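Local coordinates for copper homeostasis protein CutC (Streptococcus agalactiae, PDB 2BDQ) that probably binds copper ions and is thought to take part in copper homeostasis in the cytoplasm, at residues A[22-27]-A[201-206]. Sequence-based numbering, arbitrary orientation.
Sequences ISRVEL and VKQAHG
Inside the TIM barrel of this CutC protein, strands 24-28 and 203-206 flank strand 3-9, and the contact is made by side chains alone: R24 with Q203, E26 with H205. The backbones stay well apart, with 8.4 Å between CA of E26 and CA of H205. R24 brings its guanidinium edge up to the amide oxygen of Q203. Its NH2 gives a hydrogen bond of 2.8 Å to Q203 OE1, fairly straight at 159° and close to the guanidinium plane, although the donor is tilted 26° out of the carbonyl plane; NH1 adds a weak second bond of 3.3 Å to that same OE1. The other end of the Q203 amide, NE2, is hydrogen-bonded to E180, while R24 NE makes a salt bridge with E5, which should hold both groups in their rotation. One layer along the barrel, E26 reaches inward with CG anti to the backbone N (chi1 -178°), and its OE1 comes to the edge of the H205 ring, 3.0 Å from CE1. This is a polar contact with a ring carbon, the carboxylate and ring planes standing steeply to each other. The ring's ND1 is instead hydrogen-bonded to E5, which thereby links both layers. Strand 3-9 lies between the two, its E5 touching E26 and its C7 touching both E26 and H205; M182 of strand 180-183 touches both R24 and H205, and helix 40-52 packs outside against V25 and L27.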
loop_
_atom_site.group_PDB
_atom_site.type_symbol
_atom_site.label_atom_id
_atom_site.label_comp_id
_atom_site.label_asym_id
_atom_site.label_seq_id
_atom_site.Cartn_x
_atom_site.Cartn_y
_atom_site.Cartn_z
ATOM N N ILE A 22 -18.770 -15.639 -1.199
ATOM C CA ILE A 22 -17.330 -15.424 -1.152
ATOM C C ILE A 22 -16.764 -16.088 0.091
ATOM O O ILE A 22 -17.108 -15.720 1.212
ATOM C CB ILE A 22 -16.998 -13.924 -1.145
ATOM C CG1 ILE A 22 -17.375 -13.325 -2.505
ATOM C CG2 ILE A 22 -15.517 -13.714 -0.827
ATOM C CD1 ILE A 22 -17.126 -11.843 -2.631
ATOM N N SER A 23 -15.898 -17.076 -0.103
ATOM C CA SER A 23 -15.336 -17.779 1.038
ATOM C C SER A 23 -13.977 -17.254 1.486
ATOM O O SER A 23 -13.574 -17.467 2.626
ATOM C CB SER A 23 -15.249 -19.283 0.746
ATOM O OG SER A 23 -14.528 -19.548 -0.448
ATOM N N ARG A 24 -13.285 -16.541 0.610
ATOM C CA ARG A 24 -11.972 -16.034 0.963
ATOM C C ARG A 24 -11.678 -14.721 0.260
ATOM O O ARG A 24 -12.233 -14.424 -0.800
ATOM C CB ARG A 24 -10.928 -17.079 0.581
ATOM C CG ARG A 24 -9.560 -16.909 1.177
ATOM C CD ARG A 24 -8.745 -18.168 0.913
ATOM N NE ARG A 24 -8.542 -18.372 -0.514
ATOM C CZ ARG A 24 -8.695 -19.534 -1.148
ATOM N NH1 ARG A 24 -9.059 -20.626 -0.491
ATOM N NH2 ARG A 24 -8.482 -19.598 -2.457
ATOM N N VAL A 25 -10.800 -13.933 0.860
ATOM C CA VAL A 25 -10.424 -12.662 0.275
ATOM C C VAL A 25 -8.911 -12.546 0.281
ATOM O O VAL A 25 -8.248 -12.996 1.218
ATOM C CB VAL A 25 -11.087 -11.478 1.045
ATOM C CG1 VAL A 25 -11.227 -11.835 2.494
ATOM C CG2 VAL A 25 -10.263 -10.211 0.897
ATOM N N GLU A 26 -8.367 -11.991 -0.797
ATOM C CA GLU A 26 -6.934 -11.784 -0.884
ATOM C C GLU A 26 -6.766 -10.339 -0.448
ATOM O O GLU A 26 -7.211 -9.422 -1.138
ATOM C CB GLU A 26 -6.411 -11.953 -2.313
ATOM C CG GLU A 26 -4.889 -11.795 -2.398
ATOM C CD GLU A 26 -4.362 -11.719 -3.820
ATOM O OE1 GLU A 26 -4.769 -10.800 -4.565
ATOM O OE2 GLU A 26 -3.528 -12.576 -4.195
ATOM N N LEU A 27 -6.138 -10.142 0.705
ATOM C CA LEU A 27 -5.940 -8.809 1.249
ATOM C C LEU A 27 -4.616 -8.176 0.808
ATOM O O LEU A 27 -3.542 -8.722 1.034
ATOM C CB LEU A 27 -5.989 -8.866 2.786
ATOM C CG LEU A 27 -6.405 -7.638 3.610
ATOM C CD1 LEU A 27 -5.792 -7.701 5.002
ATOM C CD2 LEU A 27 -5.941 -6.377 2.919
ATOM N N VAL A 201 -10.589 -26.524 -12.840
ATOM C CA VAL A 201 -10.236 -25.643 -11.725
ATOM C C VAL A 201 -11.460 -25.466 -10.827
ATOM O O VAL A 201 -12.574 -25.347 -11.324
ATOM C CB VAL A 201 -9.776 -24.251 -12.242
ATOM C CG1 VAL A 201 -9.574 -23.290 -11.071
ATOM C CG2 VAL A 201 -8.478 -24.400 -13.036
ATOM N N LYS A 202 -11.258 -25.457 -9.508
ATOM C CA LYS A 202 -12.367 -25.298 -8.567
ATOM C C LYS A 202 -12.315 -24.009 -7.752
ATOM O O LYS A 202 -13.120 -23.821 -6.832
ATOM C CB LYS A 202 -12.426 -26.484 -7.598
ATOM C CG LYS A 202 -12.620 -27.826 -8.271
ATOM C CD LYS A 202 -11.280 -28.475 -8.564
ATOM C CE LYS A 202 -10.871 -29.442 -7.447
ATOM N NZ LYS A 202 -10.956 -28.851 -6.077
ATOM N N GLN A 203 -11.373 -23.125 -8.077
ATOM C CA GLN A 203 -11.234 -21.856 -7.358
ATOM C C GLN A 203 -10.989 -20.687 -8.309
ATOM O O GLN A 203 -10.162 -20.769 -9.213
ATOM C CB GLN A 203 -10.088 -21.948 -6.351
ATOM C CG GLN A 203 -10.213 -23.139 -5.419
ATOM C CD GLN A 203 -9.292 -23.027 -4.223
ATOM O OE1 GLN A 203 -9.364 -22.059 -3.463
ATOM N NE2 GLN A 203 -8.426 -24.018 -4.043
ATOM N N ALA A 204 -11.712 -19.594 -8.093
ATOM C CA ALA A 204 -11.582 -18.420 -8.940
ATOM C C ALA A 204 -11.283 -17.171 -8.120
ATOM O O ALA A 204 -11.882 -16.944 -7.067
ATOM C CB ALA A 204 -12.857 -18.224 -9.753
ATOM N N HIS A 205 -10.364 -16.362 -8.639
ATOM C CA HIS A 205 -9.914 -15.128 -8.005
ATOM C C HIS A 205 -10.255 -13.931 -8.889
ATOM O O HIS A 205 -10.132 -14.004 -10.109
ATOM C CB HIS A 205 -8.398 -15.211 -7.813
ATOM C CG HIS A 205 -7.753 -13.928 -7.390
ATOM N ND1 HIS A 205 -7.397 -13.672 -6.083
ATOM C CD2 HIS A 205 -7.314 -12.869 -8.111
ATOM C CE1 HIS A 205 -6.761 -12.519 -6.019
ATOM N NE2 HIS A 205 -6.695 -12.011 -7.237
ATOM N N GLY A 206 -10.668 -12.829 -8.272
ATOM C CA GLY A 206 -10.991 -11.651 -9.054
ATOM C C GLY A 206 -11.560 -10.483 -8.270
ATOM O O GLY A 206 -12.132 -10.662 -7.185
#